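Local coordinates for 3-alpha-hydroxysteroid dehydrogenase (Pseudomonas sp., PDB 2DKN), which probably catalyses the NAD-dependent, reversible oxidation of the 3-alpha-hydroxyl group of steroids, as a Rossmann-fold short-chain dehydrogenase, at residues Ala123-Val128 and Thr149-Ala154; Leu81-Asn86 and Ala137-Leu142; Ala15-Leu20 and Ala223-Leu228. All blocks are in the same frame, centred on the assembly; numbering follows the deposited sequence.

Interaction 1. Residues Ala123-Val128 and Thr149-Ala154; sequences AELPMV and THLAYA. With NAI (1,4-dihydronicotinamide adenine dinucleotide), chain C.
M127 and L125 reach the backbone of L151 and A152 more closely than they reach their side chains. The sulfur M127 SD lies 3.8 Å from A152 CA. The methyl M127 CE lies 3.8 Å from L151 O. The same oxygen is also met by a second methyl, with L125 CD1 at 3.5 Å from L151 O. So two methyls crowd onto one helix carbonyl oxygen. The side chains themselves meet more loosely. L125 CD2 faces L151 CD2 at 4.4 Å, and M127 SD stands 4.4 Å from A152 CB.

The shape of M127 explains its reach. Its CG is set between the backbone N and the carbonyl carbon (chi1 62°). The chain then runs out extended and bends at its last torsion (chi3 100°), which brings CE alongside the helix backbone. The CB of A152 points away from 123-128, and M127 settles against its CA. An alanine in place of M127 has no sulfur or terminal methyl, and a gap would probably open beside L151 O and A152 CA, between helices 126-133 and 149-166. Q146 of helix 136-146 also packs on L125, M127 and L151.

The side chain of Y153 leaves the helix away from 123-128, and its OH reaches the coenzyme. This hydroxyl is hydrogen-bonded to O2D of NAI at 2.9 Å, and O2D lies in the ring plane, at the edge. Y153 and K157 have the spacing of the YxxxK motif of short-chain dehydrogenases, and K157 also binds NAI. Y153 thus probably fills the role of the family's catalytic tyrosine. The chemistry is divided: 123-128 meets helix 149-166 by van der Waals packing, with no crossing hydrogen bond, while Y153 carries polar contact to NAI.

Interaction 2. Residues Leu81-Asn86 and Ala137-Leu142; sequences LVVAVN and ARAIEL. With NAI (1,4-dihydronicotinamide adenine dinucleotide), chain C.
V83 points at A139 and I140 where two helices of this Rossmann-fold enzyme run roughly antiparallel. The axes of the short segments are 8.9 Å apart at their closest, at 142°. V83 reaches across with one branch. Its CG1 is anti to the backbone N (chi1 164°) and ends 3.9 Å from A139 CB. The same methyl is 4.5 Å from I140 CG1, a looser touch. A139 turns its CB toward 81-86, so methyl meets methyl.

I140 comes in differently. Its CB does not aim at the other helix, but the extended chain (chi2 176°) carries CD1 back across. There I140 CD1 lies 4.3 Å from A84 CB. The small A84 gives the end of I140 a place to rest. No hydrogen bond crosses, and the pairing is purely apolar. M131 of helix 126-133 packs on both V83 and A139, so a third helix helps to bury the contact.

Other groups of the two segments have partners of their own. On 137-142, R138 and E141 form a salt bridge one turn apart, NH1 to OE1. E141 OE1 lies in the guanidinium plane of R138, while NH1 meets it from above the carboxylate plane. L142 CD2 sits over the centre of the guanidinium. On 81-86, V85 packs against the adenine of NAI, with V85 CG2 3.6 Å from N6A.

Interaction 3. Residues Ala15-Leu20 and Ala223-Leu228; sequences AALKEL and AIAFLL
L17 and L20 of helix 12-23 pack on I224 and A225 of helix 217-228, and the side chains that meet are all apolar. L17 does most of the work. Both of its end methyls touch the partner helix. One branch, L17 CD2, is 3.7 Å from I224 CG2. The other, L17 CD1, lies 4.3 Å from A225 CB and 4.2 Å from the backbone A225 N, and it touches I224 CG2 more loosely as well. The side chains of L17 and I224 cross at about a right angle, so they touch by their branches and do not run alongside. I224 presents CG2, the branch anti to its backbone N, to L17. L20, one turn on, adds L20 CD2 at 3.9 Å from A225 CB. The methyl of A225 is thus touched by both leucines.

No hydrogen bond crosses between the two segments. The bonds L20 N to A16 O and L228 N to I224 O are regular helical ones. The segment axes come within 10.5 Å and cross at -55°, a wide separation bridged by the leucines.

Charged groups lie off the contact. E19 makes a salt bridge with R23, and K18 NZ bonds to the backbone oxygen of S9.

Helix 12-23 is the first helix of the Rossmann fold, and the contact brings it against the late helix 217-228. I224 also packs on strands 108-112 and 177-183, so helix 217-228 lies against the parallel sheet. Its F226 stacks on F226 of the second subunit, which places this helix at the dimer interface too.

Interactions 1 and 2 are neighbours, with centres about 10 Å apart. They touch directly: V82 CG1 is 3.5 Å from A152 O, and P126 O is 3.6 Å from L142 CD1. Helices 126-133, 136-146 and 149-166 follow one another in the chain, and 79-102 packs among them. Both segment pairs reach the coenzyme, interaction 1 through Y153 at the nicotinamide ribose and interaction 2 through V85 at the adenine. Interaction 3 lies on the other side of the chain's centre, with its centre about 28 Å from that of interaction 1 and 27 Å from that of interaction 2. The side chain of I224 is still about 8 Å from NAI. Along the sequence, interaction 3 encloses the other two.

Interaction 1. Residues Ala123-Val128 and Thr149-Ala154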
# COMPACT_ATOMS: atom_id res chain seq x y z
N ALA A 123 5.14 12.92 -13.84
CA ALA A 123 5.85 11.91 -14.62
C ALA A 123 6.57 12.54 -15.80
O ALA A 123 7.59 12.03 -16.24
CB ALA A 123 4.88 10.83 -15.09
N GLU A 124 6.06 13.66 -16.31
CA GLU A 124 6.65 14.26 -17.50
C GLU A 124 7.62 15.40 -17.23
O GLU A 124 8.12 15.99 -18.17
CB GLU A 124 5.61 14.69 -18.58
CG GLU A 124 4.21 14.89 -18.11
CD GLU A 124 3.51 13.60 -17.80
OE1 GLU A 124 2.61 13.62 -16.94
OE2 GLU A 124 3.86 12.56 -18.41
N LEU A 125 7.90 15.68 -15.97
CA LEU A 125 8.91 16.67 -15.62
C LEU A 125 10.29 16.22 -16.13
O LEU A 125 10.70 15.09 -15.89
CB LEU A 125 8.97 16.87 -14.09
CG LEU A 125 7.76 17.51 -13.40
CD1 LEU A 125 7.80 17.28 -11.87
CD2 LEU A 125 7.64 19.01 -13.74
N PRO A 126 11.00 17.10 -16.86
CA PRO A 126 12.32 16.70 -17.37
C PRO A 126 13.27 16.17 -16.31
O PRO A 126 14.02 15.22 -16.56
CB PRO A 126 12.86 18.00 -17.99
CG PRO A 126 11.59 18.70 -18.47
CD PRO A 126 10.62 18.46 -17.31
N MET A 127 13.23 16.75 -15.12
CA MET A 127 14.15 16.34 -14.06
C MET A 127 13.99 14.87 -13.71
O MET A 127 14.96 14.22 -13.30
CB MET A 127 13.98 17.21 -12.82
CG MET A 127 12.60 17.10 -12.22
SD MET A 127 12.49 17.96 -10.63
CE MET A 127 11.70 19.48 -11.15
N VAL A 128 12.78 14.33 -13.89
CA VAL A 128 12.51 12.92 -13.64
C VAL A 128 13.37 11.99 -14.50
O VAL A 128 13.95 11.03 -14.02
CB VAL A 128 11.00 12.59 -13.80
CG1 VAL A 128 10.77 11.08 -13.84
CG2 VAL A 128 10.25 13.23 -12.66
N THR A 149 10.01 24.51 -5.67
CA THR A 149 10.33 23.36 -4.84
C THR A 149 9.25 22.28 -4.87
O THR A 149 9.57 21.09 -4.76
CB THR A 149 10.62 23.74 -3.39
OG1 THR A 149 9.52 24.49 -2.89
CG2 THR A 149 11.90 24.58 -3.29
N HIS A 150 7.97 22.67 -5.00
CA HIS A 150 6.92 21.65 -5.03
C HIS A 150 7.04 20.71 -6.22
O HIS A 150 6.61 19.56 -6.15
CB HIS A 150 5.51 22.25 -4.89
CG HIS A 150 4.89 22.70 -6.18
ND1 HIS A 150 5.07 23.98 -6.68
CD2 HIS A 150 4.04 22.07 -7.04
CE1 HIS A 150 4.39 24.10 -7.82
NE2 HIS A 150 3.76 22.96 -8.05
N LEU A 151 7.57 21.22 -7.33
CA LEU A 151 7.76 20.42 -8.53
C LEU A 151 8.94 19.51 -8.34
O LEU A 151 8.92 18.36 -8.77
CB LEU A 151 7.97 21.28 -9.77
CG LEU A 151 6.70 22.06 -10.12
CD1 LEU A 151 6.96 23.11 -11.21
CD2 LEU A 151 5.60 21.12 -10.52
N ALA A 152 9.99 20.01 -7.68
CA ALA A 152 11.12 19.16 -7.34
C ALA A 152 10.70 18.09 -6.33
O ALA A 152 11.21 16.96 -6.37
CB ALA A 152 12.28 19.98 -6.78
N TYR A 153 9.82 18.45 -5.41
CA TYR A 153 9.30 17.48 -4.45
C TYR A 153 8.50 16.35 -5.12
O TYR A 153 8.79 15.15 -4.93
CB TYR A 153 8.46 18.19 -3.37
CG TYR A 153 8.03 17.27 -2.26
CD1 TYR A 153 8.96 16.84 -1.34
CD2 TYR A 153 6.71 16.84 -2.11
CE1 TYR A 153 8.62 15.99 -0.31
CE2 TYR A 153 6.35 15.97 -1.04
CZ TYR A 153 7.33 15.55 -0.17
OH TYR A 153 7.08 14.71 0.93
N ALA A 154 7.50 16.72 -5.92
CA ALA A 154 6.72 15.73 -6.66
C ALA A 154 7.60 14.95 -7.62
O ALA A 154 7.47 13.74 -7.72
CB ALA A 154 5.58 16.39 -7.44
PA NAI C . 11.11 15.23 9.32
O1A NAI C . 11.70 16.50 8.86
O2A NAI C . 10.52 15.20 10.68
O5B NAI C . 12.22 14.08 9.25
C5B NAI C . 13.07 13.96 8.14
C4B NAI C . 14.46 13.65 8.68
O4B NAI C . 15.28 13.54 7.53
C3B NAI C . 15.03 14.76 9.56
O3B NAI C . 15.60 14.24 10.74
C2B NAI C . 16.13 15.32 8.68
O2B NAI C . 17.22 15.88 9.38
C1B NAI C . 16.52 14.12 7.81
N9A NAI C . 17.21 14.67 6.64
C8A NAI C . 16.74 15.63 5.76
N7A NAI C . 17.75 15.91 4.89
C5A NAI C . 18.84 15.16 5.22
C6A NAI C . 20.14 15.06 4.70
N6A NAI C . 20.61 15.89 3.74
N1A NAI C . 21.02 14.18 5.29
C2A NAI C . 20.65 13.42 6.38
N3A NAI C . 19.38 13.52 6.90
C4A NAI C . 18.50 14.39 6.33
O3 NAI C . 10.06 14.84 8.18
PN NAI C . 9.16 13.51 8.06
O1N NAI C . 9.46 12.52 9.11
O2N NAI C . 7.77 13.98 7.93
O5D NAI C . 9.66 12.98 6.63
C5D NAI C . 10.17 11.67 6.47
C4D NAI C . 9.93 11.28 5.01
O4D NAI C . 8.52 11.24 4.80
C3D NAI C . 10.48 12.30 4.02
O3D NAI C . 11.03 11.58 2.92
C2D NAI C . 9.23 13.01 3.52
O2D NAI C . 9.38 13.45 2.20
C1D NAI C . 8.19 11.90 3.60
N1N NAI C . 6.79 12.40 3.63
C2N NAI C . 6.38 13.20 4.66
C3N NAI C . 5.07 13.65 4.69
C7N NAI C . 4.59 14.49 5.85
O7N NAI C . 3.32 15.02 5.72
N7N NAI C . 5.35 14.68 6.94
C4N NAI C . 4.17 13.29 3.67
C5N NAI C . 4.60 12.43 2.64
C6N NAI C . 5.92 12.00 2.64

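Interaction 2. Residues Leu81-Asn86 and Ala137-Leu142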
# COMPACT_ATOMS: atom_id res chain seq x y z
N LEU A 81 18.39 20.93 -3.92
CA LEU A 81 18.61 20.20 -2.67
C LEU A 81 17.56 19.09 -2.53
O LEU A 81 17.88 17.98 -2.10
CB LEU A 81 18.55 21.16 -1.47
CG LEU A 81 18.67 20.51 -0.09
CD1 LEU A 81 20.02 19.80 0.04
CD2 LEU A 81 18.48 21.57 1.01
N VAL A 82 16.32 19.41 -2.89
CA VAL A 82 15.20 18.45 -2.84
C VAL A 82 15.54 17.19 -3.65
O VAL A 82 15.40 16.05 -3.15
CB VAL A 82 13.89 19.11 -3.35
CG1 VAL A 82 12.76 18.09 -3.43
CG2 VAL A 82 13.49 20.29 -2.45
N VAL A 83 16.02 17.38 -4.88
CA VAL A 83 16.41 16.25 -5.72
C VAL A 83 17.60 15.50 -5.13
O VAL A 83 17.62 14.27 -5.11
CB VAL A 83 16.73 16.74 -7.16
CG1 VAL A 83 17.49 15.68 -7.93
CG2 VAL A 83 15.42 17.12 -7.86
N ALA A 84 18.59 16.22 -4.64
CA ALA A 84 19.80 15.58 -4.14
C ALA A 84 19.48 14.66 -2.96
O ALA A 84 20.05 13.58 -2.84
CB ALA A 84 20.82 16.66 -3.69
N VAL A 85 18.60 15.11 -2.08
CA VAL A 85 18.29 14.31 -0.89
C VAL A 85 17.21 13.28 -1.21
O VAL A 85 17.39 12.10 -0.94
CB VAL A 85 17.82 15.17 0.32
CG1 VAL A 85 17.69 14.28 1.56
CG2 VAL A 85 18.81 16.23 0.61
N ASN A 86 16.09 13.73 -1.77
CA ASN A 86 14.94 12.84 -1.91
C ASN A 86 15.15 11.74 -2.91
O ASN A 86 14.54 10.66 -2.79
CB ASN A 86 13.67 13.61 -2.28
CG ASN A 86 13.18 14.51 -1.16
OD1 ASN A 86 13.81 14.58 -0.11
ND2 ASN A 86 12.05 15.19 -1.38
N ALA A 137 24.00 15.80 -11.66
CA ALA A 137 24.25 17.20 -12.01
C ALA A 137 23.13 17.71 -12.93
O ALA A 137 22.65 18.83 -12.78
CB ALA A 137 25.64 17.36 -12.68
N ARG A 138 22.73 16.89 -13.90
CA ARG A 138 21.68 17.28 -14.83
C ARG A 138 20.33 17.42 -14.14
O ARG A 138 19.57 18.33 -14.43
CB ARG A 138 21.61 16.26 -15.99
CG ARG A 138 20.62 16.57 -17.11
CD ARG A 138 20.76 17.99 -17.64
NE ARG A 138 19.84 18.24 -18.76
CZ ARG A 138 19.62 19.44 -19.29
NH1 ARG A 138 20.23 20.51 -18.81
NH2 ARG A 138 18.76 19.58 -20.30
N ALA A 139 20.02 16.49 -13.23
CA ALA A 139 18.75 16.53 -12.50
C ALA A 139 18.66 17.80 -11.66
O ALA A 139 17.63 18.46 -11.62
CB ALA A 139 18.61 15.28 -11.62
N ILE A 140 19.76 18.14 -10.98
CA ILE A 140 19.80 19.35 -10.15
C ILE A 140 19.63 20.61 -11.02
O ILE A 140 18.89 21.53 -10.69
CB ILE A 140 21.12 19.41 -9.32
CG1 ILE A 140 21.09 18.36 -8.20
CG2 ILE A 140 21.38 20.82 -8.77
CD1 ILE A 140 22.37 18.24 -7.37
N GLU A 141 20.33 20.64 -12.15
CA GLU A 141 20.20 21.78 -13.07
C GLU A 141 18.75 21.94 -13.54
O GLU A 141 18.19 23.04 -13.51
CB GLU A 141 21.14 21.59 -14.26
CG GLU A 141 20.98 22.64 -15.35
CD GLU A 141 21.94 22.42 -16.50
OE1 GLU A 141 22.17 21.25 -16.89
OE2 GLU A 141 22.48 23.43 -17.00
N LEU A 142 18.15 20.85 -14.00
CA LEU A 142 16.76 20.86 -14.46
C LEU A 142 15.80 21.26 -13.35
O LEU A 142 14.84 22.01 -13.60
CB LEU A 142 16.37 19.49 -15.00
CG LEU A 142 17.01 19.08 -16.34
CD1 LEU A 142 16.73 17.64 -16.65
CD2 LEU A 142 16.56 20.01 -17.49
PA NAI C . 11.11 15.23 9.32
O1A NAI C . 11.70 16.50 8.86
O2A NAI C . 10.52 15.20 10.68
O5B NAI C . 12.22 14.08 9.25
C5B NAI C . 13.07 13.96 8.14
C4B NAI C . 14.46 13.65 8.68
O4B NAI C . 15.28 13.54 7.53
C3B NAI C . 15.03 14.76 9.56
O3B NAI C . 15.60 14.24 10.74
C2B NAI C . 16.13 15.32 8.68
O2B NAI C . 17.22 15.88 9.38
C1B NAI C . 16.52 14.12 7.81
N9A NAI C . 17.21 14.67 6.64
C8A NAI C . 16.74 15.63 5.76
N7A NAI C . 17.75 15.91 4.89
C5A NAI C . 18.84 15.16 5.22
C6A NAI C . 20.14 15.06 4.70
N6A NAI C . 20.61 15.89 3.74
N1A NAI C . 21.02 14.18 5.29
C2A NAI C . 20.65 13.42 6.38
N3A NAI C . 19.38 13.52 6.90
C4A NAI C . 18.50 14.39 6.33
O3 NAI C . 10.06 14.84 8.18
PN NAI C . 9.16 13.51 8.06
O1N NAI C . 9.46 12.52 9.11
O2N NAI C . 7.77 13.98 7.93
O5D NAI C . 9.66 12.98 6.63
C5D NAI C . 10.17 11.67 6.47
C4D NAI C . 9.93 11.28 5.01
O4D NAI C . 8.52 11.24 4.80
C3D NAI C . 10.48 12.30 4.02
O3D NAI C . 11.03 11.58 2.92
C2D NAI C . 9.23 13.01 3.52
O2D NAI C . 9.38 13.45 2.20
C1D NAI C . 8.19 11.90 3.60
N1N NAI C . 6.79 12.40 3.63
C2N NAI C . 6.38 13.20 4.66
C3N NAI C . 5.07 13.65 4.69
C7N NAI C . 4.59 14.49 5.85
O7N NAI C . 3.32 15.02 5.72
N7N NAI C . 5.35 14.68 6.94
C4N NAI C . 4.17 13.29 3.67
C5N NAI C . 4.60 12.43 2.64
C6N NAI C . 5.92 12.00 2.64

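Interaction 3. Residues Ala15-Leu20 and Ala223-Leu228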
# COMPACT_ATOMS: atom_id res chain seq x y z
N ALA A 15 12.16 8.80 13.28
CA ALA A 15 12.29 8.76 14.75
C ALA A 15 11.25 7.80 15.32
O ALA A 15 11.54 7.01 16.22
CB ALA A 15 12.09 10.14 15.33
N ALA A 16 10.04 7.86 14.79
CA ALA A 16 8.96 6.99 15.27
C ALA A 16 9.31 5.53 15.00
O ALA A 16 9.08 4.64 15.83
CB ALA A 16 7.63 7.39 14.63
N LEU A 17 9.86 5.28 13.82
CA LEU A 17 10.20 3.93 13.40
C LEU A 17 11.39 3.39 14.21
O LEU A 17 11.41 2.23 14.61
CB LEU A 17 10.52 3.93 11.89
CG LEU A 17 10.91 2.58 11.34
CD1 LEU A 17 9.71 1.58 11.39
CD2 LEU A 17 11.41 2.79 9.89
N LYS A 18 12.39 4.25 14.44
CA LYS A 18 13.54 3.86 15.25
C LYS A 18 13.06 3.37 16.62
O LYS A 18 13.48 2.34 17.12
CB LYS A 18 14.49 5.05 15.42
CG LYS A 18 15.52 4.95 16.55
CD LYS A 18 16.41 6.21 16.58
CE LYS A 18 15.62 7.42 17.15
NZ LYS A 18 16.33 8.78 17.18
N GLU A 19 12.14 4.13 17.22
CA GLU A 19 11.60 3.78 18.53
C GLU A 19 10.79 2.48 18.47
O GLU A 19 10.99 1.58 19.28
CB GLU A 19 10.72 4.92 19.00
CG GLU A 19 10.01 4.68 20.30
CD GLU A 19 9.43 5.98 20.84
OE1 GLU A 19 10.23 6.86 21.25
OE2 GLU A 19 8.19 6.14 20.83
N LEU A 20 9.89 2.39 17.50
CA LEU A 20 9.11 1.16 17.29
C LEU A 20 9.98 -0.10 17.18
O LEU A 20 9.76 -1.09 17.88
CB LEU A 20 8.20 1.33 16.06
CG LEU A 20 7.18 0.22 15.72
CD1 LEU A 20 6.18 0.74 14.69
CD2 LEU A 20 7.87 -1.02 15.19
N ALA A 223 3.32 0.74 9.20
CA ALA A 223 3.29 0.23 7.81
C ALA A 223 4.70 -0.14 7.31
O ALA A 223 4.89 -1.18 6.64
CB ALA A 223 2.65 1.24 6.92
N ILE A 224 5.68 0.69 7.61
CA ILE A 224 7.06 0.37 7.22
C ILE A 224 7.55 -0.92 7.90
O ILE A 224 8.15 -1.79 7.24
CB ILE A 224 8.01 1.53 7.55
CG1 ILE A 224 7.61 2.78 6.75
CG2 ILE A 224 9.48 1.13 7.27
CD1 ILE A 224 8.35 4.06 7.24
N ALA A 225 7.30 -1.04 9.20
CA ALA A 225 7.75 -2.21 9.96
C ALA A 225 7.10 -3.48 9.38
O ALA A 225 7.75 -4.53 9.29
CB ALA A 225 7.39 -2.08 11.43
N PHE A 226 5.83 -3.38 9.01
CA PHE A 226 5.16 -4.52 8.39
C PHE A 226 5.88 -4.95 7.11
O PHE A 226 6.13 -6.14 6.90
CB PHE A 226 3.68 -4.24 8.11
CG PHE A 226 3.05 -5.25 7.18
CD1 PHE A 226 2.72 -4.88 5.87
CD2 PHE A 226 2.78 -6.55 7.62
CE1 PHE A 226 2.13 -5.80 4.98
CE2 PHE A 226 2.19 -7.48 6.74
CZ PHE A 226 1.88 -7.10 5.41
N LEU A 227 6.17 -3.99 6.24
CA LEU A 227 6.81 -4.30 4.96
C LEU A 227 8.22 -4.82 5.13
O LEU A 227 8.72 -5.57 4.29
CB LEU A 227 6.78 -3.09 4.01
CG LEU A 227 5.36 -2.68 3.55
CD1 LEU A 227 5.46 -1.36 2.81
CD2 LEU A 227 4.77 -3.75 2.63
N LEU A 228 8.87 -4.44 6.23
CA LEU A 228 10.22 -4.95 6.53
C LEU A 228 10.25 -6.40 6.95
O LEU A 228 11.28 -7.11 6.77
CB LEU A 228 10.82 -4.13 7.67
CG LEU A 228 11.97 -3.13 7.49
CD1 LEU A 228 12.31 -2.68 6.08
CD2 LEU A 228 11.91 -1.99 8.50